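Local coordinates for protein D-lactate dehydrogenase (Fermentative) (Pseudomonas aeruginosa, PDB 6ABJ) that probably interconverts pyruvate and D-lactate with NADH and NAD+ in fermentation, working as a tetrameric member of the D-isomer specific 2-hydroxyacid dehydrogenase family, at residues B[281-286]-B[306-311]; B[255-260]-B[294-299]; B[20-25]-B[44-49]; B[221-226]-B[251-256]; B[93-98]-B[110-115]. All coordinates share one frame; numbering follows the deposited sequence.

Contact 1 is the most buried of the five; the others are each partly buried. Contacts 1, 2 and 4 belong to the Rossmann-type NAD-binding half and pack by apolar contacts, with no hydrogen bond crossing between their segments. Contacts 3 and 5 lie in the other half, at the two outermost strands of one five-stranded parallel sheet, and both use hydrogen bonds: a backbone ladder in contact 3, a histidine-to-carbonyl bond in contact 5. Contacts 2 and 4 share Asn255 and Ala256, while Ile282 of contact 1 packs on Leu297 of contact 2. Neighbouring subunits reach contacts 1, 2 and 3, and an acetate bound at contact 5 also lies close to His311 of contact 1.

Contact 1: B[281-286]-B[306-311]; sequences DIFFED and VVVTAH
One face of the Phe283 ring is taken by Ala310: its CA sits 3.8 Å from the ring centroid, 18° off the normal, a CH-pi contact displaced toward the rim. Phe284, the next residue, has the CB of Phe283 over one of its own faces, while Ala310 O and His311 CB come to it obliquely. The Rossmann-type NAD-binding domain is the setting. Strand 306-308 is an outermost strand of its seven-stranded parallel sheet, and the chain leaves it through an inverse gamma turn centred on Ala310; the two phenylalanines come from the loop between strand 268-273 and helix 295-302. Phe283 has CG anti to its carbonyl carbon (chi1 -72°), which carries the ring across the turn until CZ is 4.1 Å from Val308 CG1. Phe148 of the second subunit also meets the Phe283 ring and packs on Ala310. Thr309 OG1 bonds to Asp274, which binds NADH; His311 ND1 bonds to Glu279, and its ring meets that of NADH-binding Phe314. The Phe284 and His311 side chains run side by side in the same direction. Phe284 CZ is 3.7 Å from His311 CB, and Phe284 CE1 stops 3.5 Å from Ala310 O.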
# COMPACT_ATOMS: atom_id res chain seq x y z
N ASP B 281 24.17 -0.00 -7.76
CA ASP B 281 23.78 -1.41 -7.78
C ASP B 281 22.32 -1.73 -7.41
O ASP B 281 21.90 -2.88 -7.51
CB ASP B 281 24.62 -2.18 -6.76
CG ASP B 281 26.03 -2.43 -7.23
OD1 ASP B 281 26.16 -2.96 -8.36
OD2 ASP B 281 26.99 -2.11 -6.48
N ILE B 282 21.57 -0.73 -6.95
CA ILE B 282 20.25 -0.97 -6.31
C ILE B 282 19.17 -0.16 -7.01
O ILE B 282 18.16 -0.69 -7.40
CB ILE B 282 20.23 -0.51 -4.83
CG1 ILE B 282 21.38 -1.13 -4.01
CG2 ILE B 282 18.87 -0.83 -4.18
CD1 ILE B 282 21.21 -2.58 -3.67
N PHE B 283 19.42 1.13 -7.12
CA PHE B 283 18.48 2.04 -7.66
C PHE B 283 18.28 1.92 -9.17
O PHE B 283 18.98 1.22 -9.86
CB PHE B 283 18.92 3.45 -7.33
CG PHE B 283 18.75 3.88 -5.86
CD1 PHE B 283 18.25 3.06 -4.86
CD2 PHE B 283 19.03 5.21 -5.53
CE1 PHE B 283 18.11 3.57 -3.55
CE2 PHE B 283 18.92 5.69 -4.26
CZ PHE B 283 18.41 4.89 -3.28
N PHE B 284 17.24 2.59 -9.63
CA PHE B 284 16.87 2.71 -11.02
C PHE B 284 16.38 1.43 -11.62
O PHE B 284 16.38 1.31 -12.82
CB PHE B 284 18.06 3.23 -11.85
CG PHE B 284 18.79 4.35 -11.19
CD1 PHE B 284 18.16 5.57 -11.03
CD2 PHE B 284 20.07 4.17 -10.68
CE1 PHE B 284 18.80 6.59 -10.40
CE2 PHE B 284 20.72 5.19 -10.04
CZ PHE B 284 20.10 6.41 -9.92
N GLU B 285 15.99 0.49 -10.80
CA GLU B 285 15.49 -0.78 -11.27
C GLU B 285 14.35 -1.22 -10.35
O GLU B 285 14.41 -0.95 -9.18
CB GLU B 285 16.61 -1.75 -11.03
CG GLU B 285 16.38 -3.14 -11.60
CD GLU B 285 17.16 -3.38 -12.88
OE1 GLU B 285 17.56 -2.38 -13.52
OE2 GLU B 285 17.39 -4.57 -13.20
N ASP B 286 13.39 -1.93 -10.88
CA ASP B 286 12.37 -2.55 -10.08
C ASP B 286 12.86 -3.85 -9.58
O ASP B 286 12.92 -4.81 -10.33
CB ASP B 286 11.11 -2.74 -10.86
CG ASP B 286 10.01 -3.42 -10.07
OD1 ASP B 286 10.17 -3.78 -8.88
OD2 ASP B 286 8.97 -3.65 -10.68
N VAL B 306 10.81 7.16 7.86
CA VAL B 306 11.82 7.21 6.78
C VAL B 306 11.17 7.18 5.41
O VAL B 306 10.27 6.39 5.19
CB VAL B 306 12.77 6.01 6.87
CG1 VAL B 306 13.72 5.95 5.70
CG2 VAL B 306 13.51 6.04 8.18
N VAL B 307 11.61 8.08 4.52
CA VAL B 307 11.19 8.07 3.10
C VAL B 307 12.45 8.08 2.26
O VAL B 307 13.31 8.92 2.48
CB VAL B 307 10.34 9.35 2.78
CG1 VAL B 307 10.08 9.43 1.29
CG2 VAL B 307 9.01 9.29 3.57
N VAL B 308 12.48 7.15 1.32
CA VAL B 308 13.60 6.98 0.39
C VAL B 308 13.04 7.12 -1.00
O VAL B 308 12.06 6.48 -1.34
CB VAL B 308 14.25 5.62 0.50
CG1 VAL B 308 15.37 5.46 -0.58
CG2 VAL B 308 14.78 5.42 1.90
N THR B 309 13.64 8.06 -1.78
CA THR B 309 13.41 8.16 -3.18
C THR B 309 14.71 7.75 -3.91
O THR B 309 15.79 7.93 -3.37
CB THR B 309 12.92 9.59 -3.60
OG1 THR B 309 13.78 10.59 -3.10
CG2 THR B 309 11.48 9.87 -3.00
N ALA B 310 14.54 7.18 -5.10
CA ALA B 310 15.62 6.43 -5.74
C ALA B 310 16.42 7.31 -6.70
O ALA B 310 16.35 7.20 -7.94
CB ALA B 310 15.09 5.15 -6.38
N HIS B 311 17.11 8.26 -6.08
CA HIS B 311 17.85 9.33 -6.76
C HIS B 311 17.03 10.05 -7.82
O HIS B 311 17.31 10.01 -9.04
CB HIS B 311 19.17 8.83 -7.32
CG HIS B 311 20.17 9.93 -7.50
ND1 HIS B 311 21.52 9.73 -7.34
CD2 HIS B 311 20.01 11.26 -7.71
CE1 HIS B 311 22.15 10.90 -7.43
NE2 HIS B 311 21.25 11.84 -7.68

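Contact 2: B[255-260]-B[294-299]; sequences NAAALI and DDVLAR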
# COMPACT_ATOMS: atom_id res chain seq x y z
N ASN B 255 26.81 7.29 7.10
CA ASN B 255 27.00 5.90 7.41
C ASN B 255 25.64 5.33 7.74
O ASN B 255 25.19 5.36 8.87
CB ASN B 255 27.95 5.70 8.60
CG ASN B 255 28.33 4.25 8.81
OD1 ASN B 255 27.89 3.35 8.07
ND2 ASN B 255 29.08 3.99 9.87
N ALA B 256 25.04 4.75 6.72
CA ALA B 256 23.65 4.30 6.83
C ALA B 256 23.43 3.34 7.94
O ALA B 256 22.42 3.38 8.66
CB ALA B 256 23.21 3.70 5.51
N ALA B 257 24.42 2.49 8.17
CA ALA B 257 24.35 1.56 9.24
C ALA B 257 24.11 2.22 10.58
O ALA B 257 23.42 1.68 11.37
CB ALA B 257 25.64 0.68 9.27
N ALA B 258 24.76 3.36 10.85
CA ALA B 258 24.59 4.11 12.13
C ALA B 258 23.20 4.81 12.29
O ALA B 258 22.72 5.08 13.38
CB ALA B 258 25.67 5.20 12.19
N LEU B 259 22.56 5.06 11.16
CA LEU B 259 21.22 5.67 11.17
C LEU B 259 20.19 4.76 11.83
O LEU B 259 19.28 5.23 12.46
CB LEU B 259 20.80 5.98 9.76
CG LEU B 259 21.57 7.00 8.92
CD1 LEU B 259 21.09 7.04 7.51
CD2 LEU B 259 21.44 8.34 9.52
N ILE B 260 20.36 3.46 11.69
CA ILE B 260 19.41 2.51 12.19
C ILE B 260 19.24 2.61 13.68
O ILE B 260 18.14 2.62 14.20
CB ILE B 260 19.83 1.09 11.78
CG1 ILE B 260 19.60 0.93 10.29
CG2 ILE B 260 19.04 0.03 12.50
CD1 ILE B 260 20.23 -0.30 9.73
N ASP B 294 20.48 -6.16 0.71
CA ASP B 294 21.06 -5.21 1.64
C ASP B 294 20.27 -5.07 2.93
O ASP B 294 19.20 -4.47 2.94
CB ASP B 294 21.13 -3.87 0.91
CG ASP B 294 21.91 -2.82 1.66
OD1 ASP B 294 21.94 -2.87 2.91
OD2 ASP B 294 22.47 -1.93 0.99
N ASP B 295 20.82 -5.60 4.03
CA ASP B 295 20.14 -5.58 5.31
C ASP B 295 19.86 -4.17 5.83
O ASP B 295 18.80 -3.89 6.42
CB ASP B 295 20.99 -6.31 6.36
CG ASP B 295 21.09 -7.82 6.13
OD1 ASP B 295 20.31 -8.41 5.35
OD2 ASP B 295 21.96 -8.43 6.77
N VAL B 296 20.81 -3.27 5.61
CA VAL B 296 20.73 -1.92 6.13
C VAL B 296 19.62 -1.12 5.41
O VAL B 296 18.75 -0.59 6.04
CB VAL B 296 22.07 -1.22 5.99
CG1 VAL B 296 21.94 0.26 6.33
CG2 VAL B 296 23.06 -1.89 6.93
N LEU B 297 19.67 -1.08 4.09
CA LEU B 297 18.61 -0.47 3.32
C LEU B 297 17.27 -1.10 3.63
O LEU B 297 16.30 -0.39 3.74
CB LEU B 297 18.87 -0.59 1.81
CG LEU B 297 17.88 0.11 0.90
CD1 LEU B 297 17.85 1.59 1.19
CD2 LEU B 297 18.23 -0.10 -0.57
N ALA B 298 17.19 -2.43 3.72
CA ALA B 298 15.89 -3.07 3.99
C ALA B 298 15.30 -2.54 5.34
O ALA B 298 14.06 -2.30 5.48
CB ALA B 298 15.98 -4.57 4.01
N ARG B 299 16.16 -2.37 6.30
CA ARG B 299 15.73 -1.95 7.63
C ARG B 299 15.30 -0.47 7.58
O ARG B 299 14.28 -0.12 8.14
CB ARG B 299 16.84 -2.14 8.67
CG ARG B 299 16.43 -1.77 10.10
CD ARG B 299 15.37 -2.71 10.57
NE ARG B 299 15.33 -2.84 12.03
CZ ARG B 299 14.32 -2.51 12.84
NH1 ARG B 299 13.22 -1.93 12.39
NH2 ARG B 299 14.43 -2.72 14.13
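Asp294 OD1 receives two backbone N-H groups at the start of the helix that presses Val296 against Ala256 and Ile260. The bond from Leu297 N is the sound one, 3.1 Å to Asp294 OD1 and nearly straight at 163°, and it arrives from above the carboxylate plane; the one from Val296 N is weak. Asp294 is thus the N-cap of helix 295-302, and its OD2 bonds to Tyr276 OH. Helix 256-265 lies alongside in the NAD-binding domain, the two short axes 9.4 Å apart and 44° from parallel. Between them Val296 CG1 is the meeting point, 3.8 Å from Ala256 CB and equally 3.8 Å from Ile260 CD1. Because Val296 CG1 stands anti to the backbone N (chi1 171°), CG2 is left to the more distant Ala257 CB, 4.3 Å away. One turn on, Ile260 CG2 lies 4.0 Å from CG of Arg299, so the arginine joins in with its methylenes. Its guanidinium leaves this contact: NH2 forms a salt bridge with Asp295 of the third subunit, and the reciprocal pair repeats it. The chemistry is therefore divided along Arg299, with an apolar stem packing the helices within one chain and a charged end tying that chain to its neighbour.

Contact 3: B[20-25]-B[44-49]; sequences LFFSSQ and HFQQAH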
# COMPACT_ATOMS: atom_id res chain seq x y z
N LEU B 20 23.88 5.42 -29.24
CA LEU B 20 23.14 4.33 -28.63
C LEU B 20 23.03 4.57 -27.12
O LEU B 20 24.04 4.65 -26.42
CB LEU B 20 23.80 2.95 -28.92
CG LEU B 20 23.08 1.73 -28.30
CD1 LEU B 20 21.66 1.57 -28.83
CD2 LEU B 20 23.92 0.47 -28.55
N PHE B 21 21.78 4.66 -26.63
CA PHE B 21 21.50 4.80 -25.19
C PHE B 21 21.17 3.44 -24.55
O PHE B 21 20.29 2.76 -25.05
CB PHE B 21 20.27 5.69 -25.00
CG PHE B 21 20.46 7.12 -25.45
CD1 PHE B 21 20.47 7.46 -26.81
CD2 PHE B 21 20.58 8.13 -24.51
CE1 PHE B 21 20.63 8.79 -27.21
CE2 PHE B 21 20.70 9.45 -24.89
CZ PHE B 21 20.75 9.78 -26.25
N PHE B 22 21.92 3.06 -23.51
CA PHE B 22 21.65 1.88 -22.76
C PHE B 22 20.86 2.35 -21.50
O PHE B 22 20.86 3.54 -21.19
CB PHE B 22 22.92 1.16 -22.33
CG PHE B 22 23.59 0.41 -23.41
CD1 PHE B 22 23.24 -0.91 -23.68
CD2 PHE B 22 24.56 1.04 -24.21
CE1 PHE B 22 23.86 -1.61 -24.70
CE2 PHE B 22 25.17 0.34 -25.26
CZ PHE B 22 24.82 -1.00 -25.50
N SER B 23 20.15 1.40 -20.90
CA SER B 23 19.30 1.62 -19.68
C SER B 23 18.26 2.73 -19.90
O SER B 23 17.99 3.51 -19.03
CB SER B 23 20.18 1.87 -18.47
OG SER B 23 21.03 0.72 -18.18
N SER B 24 17.68 2.76 -21.08
CA SER B 24 16.80 3.88 -21.49
C SER B 24 15.44 3.80 -20.84
O SER B 24 14.86 2.72 -20.73
CB SER B 24 16.61 3.86 -22.99
OG SER B 24 17.87 3.96 -23.68
N GLN B 25 14.96 4.95 -20.39
CA GLN B 25 13.63 5.08 -19.78
C GLN B 25 12.87 5.97 -20.73
O GLN B 25 13.47 6.73 -21.50
CB GLN B 25 13.73 5.80 -18.42
CG GLN B 25 14.59 5.08 -17.41
CD GLN B 25 13.93 3.81 -16.99
OE1 GLN B 25 12.70 3.64 -17.14
NE2 GLN B 25 14.73 2.86 -16.55
N HIS B 44 19.32 6.22 -30.85
CA HIS B 44 18.84 4.86 -30.63
C HIS B 44 18.73 4.57 -29.14
O HIS B 44 19.71 4.70 -28.38
CB HIS B 44 19.77 3.84 -31.33
CG HIS B 44 19.68 3.87 -32.83
ND1 HIS B 44 18.91 2.99 -33.56
CD2 HIS B 44 20.25 4.70 -33.74
CE1 HIS B 44 19.00 3.26 -34.85
NE2 HIS B 44 19.80 4.30 -34.98
N PHE B 45 17.54 4.18 -28.72
CA PHE B 45 17.22 3.90 -27.29
C PHE B 45 17.04 2.41 -27.03
O PHE B 45 16.06 1.84 -27.38
CB PHE B 45 15.95 4.66 -26.87
CG PHE B 45 16.10 6.14 -26.95
CD1 PHE B 45 16.86 6.82 -25.98
CD2 PHE B 45 15.55 6.86 -27.98
CE1 PHE B 45 17.02 8.19 -26.03
CE2 PHE B 45 15.75 8.24 -28.05
CZ PHE B 45 16.48 8.92 -27.09
N GLN B 46 18.01 1.80 -26.39
CA GLN B 46 17.95 0.43 -25.91
C GLN B 46 17.60 0.40 -24.42
O GLN B 46 18.30 0.97 -23.56
CB GLN B 46 19.34 -0.19 -26.11
CG GLN B 46 19.58 -1.54 -25.50
CD GLN B 46 18.52 -2.53 -25.91
OE1 GLN B 46 17.80 -3.11 -25.06
NE2 GLN B 46 18.37 -2.70 -27.22
N GLN B 47 16.57 -0.35 -24.06
CA GLN B 47 16.22 -0.48 -22.65
C GLN B 47 17.25 -1.28 -21.84
O GLN B 47 17.43 -1.04 -20.66
CB GLN B 47 14.86 -1.18 -22.54
CG GLN B 47 13.76 -0.40 -23.21
CD GLN B 47 12.40 -1.01 -22.91
OE1 GLN B 47 12.30 -2.04 -22.23
NE2 GLN B 47 11.34 -0.37 -23.42
N ALA B 48 17.90 -2.25 -22.45
CA ALA B 48 18.77 -3.12 -21.68
C ALA B 48 19.95 -2.39 -21.08
O ALA B 48 20.42 -1.43 -21.64
CB ALA B 48 19.27 -4.24 -22.57
N HIS B 49 20.40 -2.88 -19.93
CA HIS B 49 21.64 -2.45 -19.31
C HIS B 49 22.85 -2.75 -20.18
O HIS B 49 22.92 -3.80 -20.82
CB HIS B 49 21.88 -3.11 -17.96
CG HIS B 49 20.80 -2.87 -16.95
ND1 HIS B 49 20.10 -1.69 -16.87
CD2 HIS B 49 20.32 -3.67 -15.97
CE1 HIS B 49 19.23 -1.77 -15.87
NE2 HIS B 49 19.34 -2.97 -15.32
O HOH W 1 15.75 0.51 -19.42
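Phe21 N gives a nearly straight 2.7 Å bond to His44 O, and Phe21 O in turn accepts from Gln46 N at 2.8 Å. These are the rungs between parallel strands 18-21 and 42-45, the two strands of a beta-alpha-beta unit whose crossover is helix 26-35. Past the strand ends the pairing goes on irregularly. Ser24 N bonds to Gln46 O at 3.1 Å, with Ser24 OG also close to that carbonyl, and Ser23 N bonds to Ala48 O from above the carbonyl plane. The Gln46 side chain folds back at chi2, and its OE1 takes Ala48 N on a lone pair, 2.7 Å away, a bond across the bend. A water donates to both Ser24 O and Gln47 O. His49 ND1 donates to Ser23 OG (2.9 Å), which lies close to the imidazole plane and also bonds to Asp70. Outside this polar network, Phe21 and Phe45 point the same way from the sheet, their planes 32° apart, and helix 26-35 packs on both through Phe32. Leu20 and His44 occupy the other face of the sheet and cross at about a right angle. Phe45 CE1 stands over the centre of the Phe21 ring, 3.6 Å from Phe21 CD1.

Contact 4: B[221-226]-B[251-256]; sequences CPLTAD and GALVNA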
# COMPACT_ATOMS: atom_id res chain seq x y z
N CYS B 221 26.93 19.12 0.79
CA CYS B 221 28.34 19.29 0.54
C CYS B 221 28.83 18.22 -0.44
O CYS B 221 28.29 17.09 -0.45
CB CYS B 221 29.11 19.22 1.84
SG CYS B 221 28.70 17.71 2.79
N PRO B 222 29.88 18.55 -1.25
CA PRO B 222 30.55 17.55 -2.06
C PRO B 222 31.09 16.39 -1.26
O PRO B 222 31.48 16.53 -0.07
CB PRO B 222 31.72 18.35 -2.72
CG PRO B 222 31.17 19.75 -2.82
CD PRO B 222 30.42 19.90 -1.50
N LEU B 223 31.12 15.22 -1.89
CA LEU B 223 31.75 14.06 -1.27
C LEU B 223 33.28 14.08 -1.52
O LEU B 223 33.70 14.14 -2.67
CB LEU B 223 31.15 12.73 -1.80
CG LEU B 223 31.91 11.45 -1.39
CD1 LEU B 223 31.82 11.21 0.10
CD2 LEU B 223 31.41 10.23 -2.17
N THR B 224 34.07 13.97 -0.47
CA THR B 224 35.54 13.97 -0.55
C THR B 224 36.00 13.09 0.58
O THR B 224 35.17 12.60 1.37
CB THR B 224 36.13 15.36 -0.34
OG1 THR B 224 35.89 15.76 1.02
CG2 THR B 224 35.52 16.36 -1.30
N ALA B 225 37.30 12.87 0.68
CA ALA B 225 37.82 12.04 1.76
C ALA B 225 37.41 12.63 3.10
O ALA B 225 37.20 11.89 4.04
CB ALA B 225 39.36 11.95 1.68
N ASP B 226 37.31 13.96 3.18
CA ASP B 226 36.92 14.65 4.42
C ASP B 226 35.43 14.57 4.81
O ASP B 226 35.08 14.64 5.98
CB ASP B 226 37.25 16.13 4.31
CG ASP B 226 38.49 16.48 5.09
OD1 ASP B 226 39.35 15.59 5.19
OD2 ASP B 226 38.61 17.63 5.56
N GLY B 251 25.39 9.43 -1.36
CA GLY B 251 25.16 8.35 -0.41
C GLY B 251 26.19 8.24 0.65
O GLY B 251 25.89 8.08 1.85
N ALA B 252 27.45 8.40 0.23
CA ALA B 252 28.56 8.14 1.15
C ALA B 252 28.75 9.24 2.18
O ALA B 252 29.65 9.14 3.00
CB ALA B 252 29.88 7.88 0.35
N LEU B 253 27.96 10.32 2.12
CA LEU B 253 28.03 11.38 3.18
C LEU B 253 27.58 10.86 4.51
O LEU B 253 27.87 11.42 5.56
CB LEU B 253 27.20 12.61 2.79
CG LEU B 253 27.65 13.42 1.59
CD1 LEU B 253 26.72 14.58 1.28
CD2 LEU B 253 29.09 13.98 1.73
N VAL B 254 26.87 9.73 4.49
CA VAL B 254 26.32 9.20 5.70
C VAL B 254 26.68 7.72 5.86
O VAL B 254 26.87 7.01 4.88
CB VAL B 254 24.78 9.43 5.63
CG1 VAL B 254 24.09 8.25 5.01
CG2 VAL B 254 24.26 9.63 7.01
N ASN B 255 26.81 7.29 7.10
CA ASN B 255 27.00 5.90 7.41
C ASN B 255 25.64 5.33 7.74
O ASN B 255 25.19 5.36 8.87
CB ASN B 255 27.95 5.70 8.60
CG ASN B 255 28.33 4.25 8.81
OD1 ASN B 255 27.89 3.35 8.07
ND2 ASN B 255 29.08 3.99 9.87
N ALA B 256 25.04 4.75 6.72
CA ALA B 256 23.65 4.30 6.83
C ALA B 256 23.43 3.34 7.94
O ALA B 256 22.42 3.38 8.66
CB ALA B 256 23.21 3.70 5.51
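Leu253 lays its forked end against the extended run Cys221 to Leu223. Its CD1 comes 3.4 Å from Cys221 O, and CD2 lies 3.9 Å from Cys221 SG. The side chain leans off the short 3-10 turn 251-253 toward the other segment, although its CB sets off to one side, not at that segment. Cys221 meets it with SG held between the backbone N and the carbonyl carbon (chi1 52°), which places the sulfur beside both Leu253 methyls. In the Rossmann-type domain these are loops following neighbouring parallel strands, 216-219 and 243-247, near where the cofactor binds. The side chain of Cys221 is about 6 Å from that of Asp190, an NADH-binding residue, and it touches the residues of a probable GxGxxG turn. Farther along, Leu223 straddles Ala252. Having CG anti to the backbone N (chi1 170°), it brings both methyls to Ala252 CB, CD2 at 3.8 Å and CD1 at 3.9 Å. Backbone hydrogen bonds also join Ala252 with His229 and Leu253 with Ile231. Leu223 CD1 also approaches Leu253 CD2, at 4.2 Å.

Contact 5: B[93-98]-B[110-115]; sequences AGYNHV and VVHVPA. With ACT (acetate ion), chain D.
His112 ND1 donates to Ala93 O over 2.8 Å at 164°. The bond is well formed from both ends, since the donor lies in the carbonyl plane on a lone pair of Ala93 O, and that oxygen is practically in the imidazole plane. His112 reaches it with CG between its backbone N and carbonyl carbon (chi1 81°), swinging the ring back toward the loop. A second, weaker polar contact is Ala93 CA to Val113 O, a CA-H...O approach of 3.0 Å. Among the aromatic contacts, Tyr95 turns its edge toward the face of His112 in an offset edge-to-face pair, centroids 5.7 Å apart and planes at 69°; Pro114 CA, from the histidine's own segment, lies over one face of the imidazole. The apolar part is small and sits at the far end of the contact, where Val98 CG1 passes Val110 CG2 at 4.1 Å, the two side chains sliding by in opposite directions.

Together these tie the loop after strand 87-90 to strand 110-111, an outermost strand of the five-stranded parallel sheet. The ligand contact belongs to the same loop: Gly94 N donates to acetate OXT at 3.0 Å, and Tyr116 OH bonds to the acetate as well. The acetate probably comes from the crystallisation liquor, but a carboxylate held by a backbone N-H here is consistent with the way relatives of this family hold a substrate carboxylate. The His112 bond to Ala93 O probably helps hold the peptide whose N-H, that of Gly94, faces the acetate, and may polarise it slightly.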
# COMPACT_ATOMS: atom_id res chain seq x y z
N ALA B 93 25.96 12.92 -13.51
CA ALA B 93 27.14 13.53 -12.95
C ALA B 93 28.11 12.47 -12.51
O ALA B 93 29.33 12.59 -12.74
CB ALA B 93 26.76 14.46 -11.80
N GLY B 94 27.60 11.41 -11.87
CA GLY B 94 28.47 10.41 -11.27
C GLY B 94 29.03 9.47 -12.32
O GLY B 94 28.45 9.29 -13.40
N TYR B 95 30.17 8.87 -11.98
CA TYR B 95 30.91 7.98 -12.91
C TYR B 95 31.67 6.85 -12.19
O TYR B 95 32.65 6.35 -12.74
CB TYR B 95 31.89 8.76 -13.79
CG TYR B 95 32.73 9.72 -13.05
CD1 TYR B 95 33.90 9.30 -12.36
CD2 TYR B 95 32.40 11.07 -13.03
CE1 TYR B 95 34.66 10.21 -11.66
CE2 TYR B 95 33.17 11.98 -12.34
CZ TYR B 95 34.30 11.55 -11.70
OH TYR B 95 35.01 12.47 -11.06
N ASN B 96 31.15 6.40 -11.03
CA ASN B 96 31.82 5.34 -10.25
C ASN B 96 31.92 4.05 -11.00
O ASN B 96 32.88 3.31 -10.84
CB ASN B 96 31.04 5.04 -8.97
CG ASN B 96 31.17 6.13 -7.93
OD1 ASN B 96 32.20 6.81 -7.84
ND2 ASN B 96 30.13 6.28 -7.11
N HIS B 97 30.87 3.76 -11.76
CA HIS B 97 30.78 2.62 -12.68
C HIS B 97 31.80 2.57 -13.86
O HIS B 97 31.82 1.59 -14.63
CB HIS B 97 29.37 2.57 -13.27
CG HIS B 97 28.93 3.84 -14.01
ND1 HIS B 97 29.07 5.12 -13.51
CD2 HIS B 97 28.27 3.97 -15.19
CE1 HIS B 97 28.51 5.97 -14.35
NE2 HIS B 97 28.01 5.30 -15.37
N VAL B 98 32.59 3.63 -14.03
CA VAL B 98 33.56 3.68 -15.16
C VAL B 98 34.96 3.38 -14.70
O VAL B 98 35.50 4.05 -13.82
CB VAL B 98 33.57 5.09 -15.83
CG1 VAL B 98 34.43 5.06 -17.09
CG2 VAL B 98 32.16 5.53 -16.20
N VAL B 110 35.56 10.05 -21.93
CA VAL B 110 34.36 9.96 -21.14
C VAL B 110 33.94 11.38 -20.85
O VAL B 110 34.76 12.19 -20.44
CB VAL B 110 34.62 9.21 -19.82
CG1 VAL B 110 33.37 9.27 -18.95
CG2 VAL B 110 34.98 7.74 -20.11
N VAL B 111 32.69 11.70 -21.10
CA VAL B 111 32.17 13.00 -20.70
C VAL B 111 30.95 12.81 -19.76
O VAL B 111 30.36 11.75 -19.74
CB VAL B 111 31.78 13.84 -21.92
CG1 VAL B 111 33.09 14.24 -22.63
CG2 VAL B 111 30.78 13.14 -22.79
N HIS B 112 30.60 13.86 -19.05
CA HIS B 112 29.47 13.78 -18.11
C HIS B 112 28.80 15.13 -17.89
O HIS B 112 29.22 16.15 -18.42
CB HIS B 112 30.00 13.26 -16.79
CG HIS B 112 30.67 14.28 -15.93
ND1 HIS B 112 30.65 14.19 -14.55
CD2 HIS B 112 31.46 15.33 -16.22
CE1 HIS B 112 31.36 15.18 -14.05
NE2 HIS B 112 31.85 15.90 -15.04
N VAL B 113 27.73 15.11 -17.09
CA VAL B 113 27.02 16.29 -16.67
C VAL B 113 27.69 16.79 -15.39
O VAL B 113 27.73 16.05 -14.40
CB VAL B 113 25.52 15.93 -16.44
CG1 VAL B 113 24.78 17.18 -15.99
CG2 VAL B 113 24.95 15.35 -17.71
N PRO B 114 28.16 18.07 -15.37
CA PRO B 114 28.92 18.50 -14.22
C PRO B 114 28.09 18.65 -12.94
O PRO B 114 28.64 18.46 -11.87
CB PRO B 114 29.49 19.85 -14.63
CG PRO B 114 28.67 20.31 -15.79
CD PRO B 114 27.94 19.13 -16.35
N ALA B 115 26.81 19.01 -13.06
CA ALA B 115 25.94 19.32 -11.89
C ALA B 115 24.47 19.25 -12.32
O ALA B 115 24.17 19.59 -13.44
CB ALA B 115 26.21 20.71 -11.39
C ACT D . 24.48 10.04 -10.28
O ACT D . 25.24 9.42 -9.50
OXT ACT D . 24.82 11.14 -10.78
CH3 ACT D . 23.14 9.46 -10.62